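Local coordinates for protein NAD-dependent L-serine dehydrogenase (Pseudomonas aeruginosa, PDB 3OBB) that catalyses the NAD-dependent oxidation of L-serine and methyl-L-serine, with low activity toward beta-hydroxyisobutyrate, and works as a homotetramer built as a dimer of dimers, at residues A110-G115 with G164-G169; L252-A257 with M266-L271. All blocks are in the same frame, centred on the assembly; numbering follows the deposited sequence.

How the contacts relate
The two contacts illustrate how a side-chain interaction takes its chemistry from its place in a fold. Contact 1 lies at the surface and rests on a single charged pair, linking the end of helix 101-112 in the nucleotide-binding domain to the turn that leads into the long helix 168-196. Contact 2 is buried among the helices of the C-terminal domain, where helices 243-260 and 265-279 meet through an amide, a hydroxyl and a leucine methyl, with no charge involved. No helix belongs to both pairs, but helix 168-196, which starts in contact 1, also packs against both helices of contact 2. The centres of contacts 1 and 2 lie about 24 Å apart.

Contact 1: residues A110-G115 with G164-G169; sequences AARERG and GPDGAG
Arg112 and Asp166 reach for each other from opposite directions and join two backbones whose CA atoms come no nearer than 10.5 Å. The arginine spans most of that gap because its chain is extended from CG to NE. It presents the guanidinium side-on, with NE and NH1 paired to the two carboxylate oxygens. Arg112 NE donates to Asp166 OD2 at 2.9 Å, with the acceptor almost exactly in the guanidinium plane and OD2 using its syn lone pair. The second bond, from Arg112 NH1 to Asp166 OD1 at 3.1 Å, meets the oxygen on its syn side but 27° out of the carboxylate plane. Asp166 OD2 also receives a weak bond from Arg112 NH1. The guanidinium and carboxylate planes are 30° apart, nearly coplanar. Arg112 has its strongest polar partner outside the pair, in a salt bridge from NH1 to Asp142 OD2, so two acids share this nitrogen.

Arg112 is the last residue of helix 101-112, which a Schellman motif closes with Gly115 at positive phi. Asp166 sits in the type II turn between strand 159-164, outermost in the sheet within this chain, and helix 168-196, where Asp120 accepts a hydrogen bond from Gly167 N.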
loop_
_atom_site.group_PDB
_atom_site.type_symbol
_atom_site.label_atom_id
_atom_site.label_comp_id
_atom_site.label_asym_id
_atom_site.label_seq_id
_atom_site.Cartn_x
_atom_site.Cartn_y
_atom_site.Cartn_z
ATOM N N ALA A 110 -11.031 -30.070 -20.044
ATOM C CA ALA A 110 -10.706 -31.485 -20.109
ATOM C C ALA A 110 -11.979 -32.301 -19.864
ATOM O O ALA A 110 -12.242 -33.249 -20.593
ATOM C CB ALA A 110 -9.596 -31.848 -19.145
ATOM N N ALA A 111 -12.793 -31.892 -18.886
ATOM C CA ALA A 111 -14.090 -32.535 -18.648
ATOM C C ALA A 111 -14.995 -32.535 -19.884
ATOM O O ALA A 111 -15.601 -33.562 -20.197
ATOM C CB ALA A 111 -14.795 -31.904 -17.490
ATOM N N ARG A 112 -15.087 -31.399 -20.583
ATOM C CA ARG A 112 -15.872 -31.319 -21.821
ATOM C C ARG A 112 -15.316 -32.200 -22.921
ATOM O O ARG A 112 -16.072 -32.924 -23.573
ATOM C CB ARG A 112 -15.959 -29.885 -22.349
ATOM C CG ARG A 112 -16.953 -29.038 -21.613
ATOM C CD ARG A 112 -16.961 -27.627 -22.164
ATOM N NE ARG A 112 -17.594 -26.692 -21.235
ATOM C CZ ARG A 112 -18.910 -26.533 -21.135
ATOM N NH1 ARG A 112 -19.403 -25.660 -20.269
ATOM N NH2 ARG A 112 -19.737 -27.251 -21.897
ATOM N N GLU A 113 -13.998 -32.117 -23.126
ATOM C CA GLU A 113 -13.271 -32.894 -24.147
ATOM C C GLU A 113 -13.563 -34.400 -24.043
ATOM O O GLU A 113 -13.144 -35.185 -24.899
ATOM C CB GLU A 113 -11.762 -32.621 -24.012
ATOM C CG GLU A 113 -10.861 -33.263 -25.063
ATOM C CD GLU A 113 -11.035 -32.668 -26.442
ATOM O OE1 GLU A 113 -10.850 -31.436 -26.597
ATOM O OE2 GLU A 113 -11.343 -33.439 -27.384
ATOM N N ARG A 114 -14.329 -34.771 -23.018
ATOM C CA ARG A 114 -14.547 -36.151 -22.615
ATOM C C ARG A 114 -16.061 -36.506 -22.435
ATOM O O ARG A 114 -16.560 -37.635 -22.073
ATOM C CB ARG A 114 -13.735 -36.377 -21.315
ATOM C CG ARG A 114 -13.941 -37.692 -20.589
ATOM C CD ARG A 114 -12.848 -37.893 -19.540
ATOM N NE ARG A 114 -11.622 -38.411 -20.160
ATOM C CZ ARG A 114 -10.460 -37.731 -20.204
ATOM N NH1 ARG A 114 -9.424 -38.319 -20.830
ATOM N NH2 ARG A 114 -10.330 -36.478 -19.627
ATOM N N GLY A 115 -16.910 -35.428 -22.530
ATOM C CA GLY A 115 -18.368 -35.603 -22.442
ATOM C C GLY A 115 -19.026 -35.387 -21.075
ATOM O O GLY A 115 -20.194 -35.736 -20.881
ATOM N N GLY A 164 -21.666 -17.372 -13.737
ATOM C CA GLY A 164 -21.382 -17.221 -15.169
ATOM C C GLY A 164 -20.931 -18.536 -15.795
ATOM O O GLY A 164 -21.227 -19.626 -15.229
ATOM N N PRO A 165 -20.173 -18.464 -16.921
ATOM C CA PRO A 165 -19.730 -19.717 -17.560
ATOM C C PRO A 165 -18.595 -20.440 -16.792
ATOM O O PRO A 165 -18.389 -20.192 -15.591
ATOM C CB PRO A 165 -19.294 -19.270 -18.970
ATOM C CG PRO A 165 -18.854 -17.825 -18.779
ATOM C CD PRO A 165 -19.672 -17.266 -17.625
ATOM N N ASP A 166 -17.887 -21.335 -17.472
ATOM C CA ASP A 166 -16.839 -22.129 -16.844
ATOM C C ASP A 166 -15.814 -21.271 -16.143
ATOM O O ASP A 166 -15.296 -20.356 -16.745
ATOM C CB ASP A 166 -16.128 -22.970 -17.894
ATOM C CG ASP A 166 -16.980 -24.101 -18.409
ATOM O OD1 ASP A 166 -18.059 -24.368 -17.836
ATOM O OD2 ASP A 166 -16.541 -24.746 -19.363
ATOM N N GLY A 167 -15.506 -21.599 -14.883
ATOM C CA GLY A 167 -14.538 -20.830 -14.097
ATOM C C GLY A 167 -15.067 -19.606 -13.349
ATOM O O GLY A 167 -14.361 -19.039 -12.495
ATOM N N ALA A 168 -16.307 -19.205 -13.647
ATOM C CA ALA A 168 -16.904 -17.965 -13.102
ATOM C C ALA A 168 -17.218 -18.072 -11.624
ATOM O O ALA A 168 -17.237 -17.056 -10.912
ATOM C CB ALA A 168 -18.147 -17.602 -13.855
ATOM N N GLY A 169 -17.440 -19.302 -11.145
ATOM C CA GLY A 169 -17.652 -19.509 -9.720
ATOM C C GLY A 169 -16.367 -19.165 -8.996
ATOM O O GLY A 169 -16.387 -18.471 -7.985
#

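Contact 2: residues L252-A257 with M266-L271; sequences LAQEAA and MGSLAL
Gln254 faces both Ser268 and Leu271, and its side chain divides the contact into a polar and an apolar half. On the polar side, the amide approaches the serine hydroxyl: Gln254 NE2 donates to Ser268 OG over 3.3 Å, a weak bond with an N-H...O angle of only 130°. Stronger support for this hydroxyl comes from outside the pair, since Ser268 OG is hydrogen-bonded to the carbonyl O of Thr264. The other end of the amide, OE1, has a weak bond to the Thr264 hydroxyl. Thr264, just before helix 265-279, thus ties the polar ends of both side chains to the start of that helix, and the polar atoms of this buried contact are met by neutral partners, OE1 and NE2 through weak bonds.

The apolar half is a methylene-to-methyl contact. Leu271 CD2 rests 3.6 Å from Gln254 CG, and the two side chains run at a slant to one another. A bend in the glutamine at chi2 (-59°) turns its amide toward Ser268 while CG stays against the leucine.

Ser268 also packs on Ser272 of a third subunit. Glu189 of a second subunit accepts hydrogen bonds from the backbone N atoms of Met266, a selenomethionine here, and Gly267, so these segments form part of the subunit interfaces of the tetramer.

The axes of the two short helical segments approach to 10.4 Å at their closest, with 145° between their N-to-C directions. With only a short connection between them, helices 243-260 and 265-279 form a helical hairpin against helix 168-196, part of the all-helical C-terminal domain characteristic of the 3-hydroxyisobutyrate dehydrogenase family. The first of them also carries the NAD-binding Lys248.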
loop_
_atom_site.group_PDB
_atom_site.type_symbol
_atom_site.label_atom_id
_atom_site.label_comp_id
_atom_site.label_asym_id
_atom_site.label_seq_id
_atom_site.Cartn_x
_atom_site.Cartn_y
_atom_site.Cartn_z
ATOM N N LEU A 252 -4.659 -16.594 -4.788
ATOM C CA LEU A 252 -5.446 -16.924 -5.984
ATOM C C LEU A 252 -6.019 -15.684 -6.692
ATOM O O LEU A 252 -6.066 -15.620 -7.940
ATOM C CB LEU A 252 -6.598 -17.865 -5.638
ATOM C CG LEU A 252 -6.265 -19.232 -5.043
ATOM C CD1 LEU A 252 -7.534 -20.031 -4.728
ATOM C CD2 LEU A 252 -5.290 -20.075 -5.901
ATOM N N ALA A 253 -6.467 -14.720 -5.896
ATOM C CA ALA A 253 -6.967 -13.472 -6.441
ATOM C C ALA A 253 -5.854 -12.721 -7.229
ATOM O O ALA A 253 -6.111 -12.196 -8.324
ATOM C CB ALA A 253 -7.582 -12.607 -5.333
ATOM N N GLN A 254 -4.620 -12.730 -6.711
ATOM C CA GLN A 254 -3.472 -12.172 -7.438
ATOM C C GLN A 254 -3.232 -12.843 -8.786
ATOM O O GLN A 254 -2.806 -12.194 -9.749
ATOM C CB GLN A 254 -2.189 -12.308 -6.612
ATOM C CG GLN A 254 -2.216 -11.543 -5.356
ATOM C CD GLN A 254 -2.429 -10.076 -5.612
ATOM O OE1 GLN A 254 -3.436 -9.522 -5.196
ATOM N NE2 GLN A 254 -1.493 -9.445 -6.344
ATOM N N GLU A 255 -3.468 -14.148 -8.829
ATOM C CA GLU A 255 -3.238 -14.905 -10.047
ATOM C C GLU A 255 -4.253 -14.498 -11.091
ATOM O O GLU A 255 -3.902 -14.327 -12.257
ATOM C CB GLU A 255 -3.309 -16.392 -9.774
ATOM C CG GLU A 255 -2.251 -16.834 -8.774
ATOM C CD GLU A 255 -2.010 -18.337 -8.809
ATOM O OE1 GLU A 255 -0.876 -18.731 -8.480
ATOM O OE2 GLU A 255 -2.924 -19.121 -9.170
ATOM N N ALA A 256 -5.497 -14.301 -10.635
ATOM C CA ALA A 256 -6.581 -13.809 -11.491
ATOM C C ALA A 256 -6.277 -12.396 -11.954
ATOM O O ALA A 256 -6.544 -12.071 -13.081
ATOM C CB ALA A 256 -7.931 -13.874 -10.783
ATOM N N ALA A 257 -5.690 -11.580 -11.091
ATOM C CA ALA A 257 -5.339 -10.208 -11.448
ATOM C C ALA A 257 -4.221 -10.192 -12.499
ATOM O O ALA A 257 -4.284 -9.418 -13.454
ATOM C CB ALA A 257 -4.942 -9.420 -10.217
HETATM N N MSE A 266 -5.610 -2.583 -2.945
HETATM C CA MSE A 266 -6.067 -2.884 -1.587
HETATM C C MSE A 266 -5.873 -4.353 -1.288
HETATM O O MSE A 266 -5.290 -4.678 -0.265
HETATM C CB MSE A 266 -7.529 -2.442 -1.342
HETATM C CG MSE A 266 -7.866 -1.114 -1.961
HETATM SE SE MSE A 266 -6.907 0.412 -1.135
HETATM C CE MSE A 266 -7.236 -0.174 0.629
ATOM N N GLY A 267 -6.354 -5.228 -2.178
ATOM C CA GLY A 267 -6.178 -6.698 -2.042
ATOM C C GLY A 267 -4.702 -7.089 -1.885
ATOM O O GLY A 267 -4.366 -7.751 -0.919
ATOM N N SER A 268 -3.830 -6.674 -2.822
ATOM C CA SER A 268 -2.361 -6.870 -2.703
ATOM C C SER A 268 -1.777 -6.427 -1.357
ATOM O O SER A 268 -0.970 -7.148 -0.765
ATOM C CB SER A 268 -1.598 -6.118 -3.816
ATOM O OG SER A 268 -2.118 -6.503 -5.067
ATOM N N LEU A 269 -2.138 -5.229 -0.905
ATOM C CA LEU A 269 -1.718 -4.788 0.423
ATOM C C LEU A 269 -2.298 -5.724 1.479
ATOM O O LEU A 269 -1.590 -6.127 2.394
ATOM C CB LEU A 269 -2.139 -3.356 0.715
ATOM C CG LEU A 269 -1.279 -2.435 1.586
ATOM C CD1 LEU A 269 -2.165 -1.387 2.263
ATOM C CD2 LEU A 269 -0.279 -3.072 2.586
ATOM N N ALA A 270 -3.566 -6.106 1.350
ATOM C CA ALA A 270 -4.161 -7.033 2.339
ATOM C C ALA A 270 -3.294 -8.287 2.420
ATOM O O ALA A 270 -2.973 -8.758 3.507
ATOM C CB ALA A 270 -5.624 -7.382 1.990
ATOM N N LEU A 271 -2.890 -8.799 1.256
ATOM C CA LEU A 271 -2.059 -9.988 1.196
ATOM C C LEU A 271 -0.699 -9.804 1.875
ATOM O O LEU A 271 -0.279 -10.658 2.645
ATOM C CB LEU A 271 -1.901 -10.476 -0.248
ATOM C CG LEU A 271 -1.000 -11.697 -0.525
ATOM C CD1 LEU A 271 -1.410 -12.964 0.254
ATOM C CD2 LEU A 271 -0.942 -11.993 -2.028
#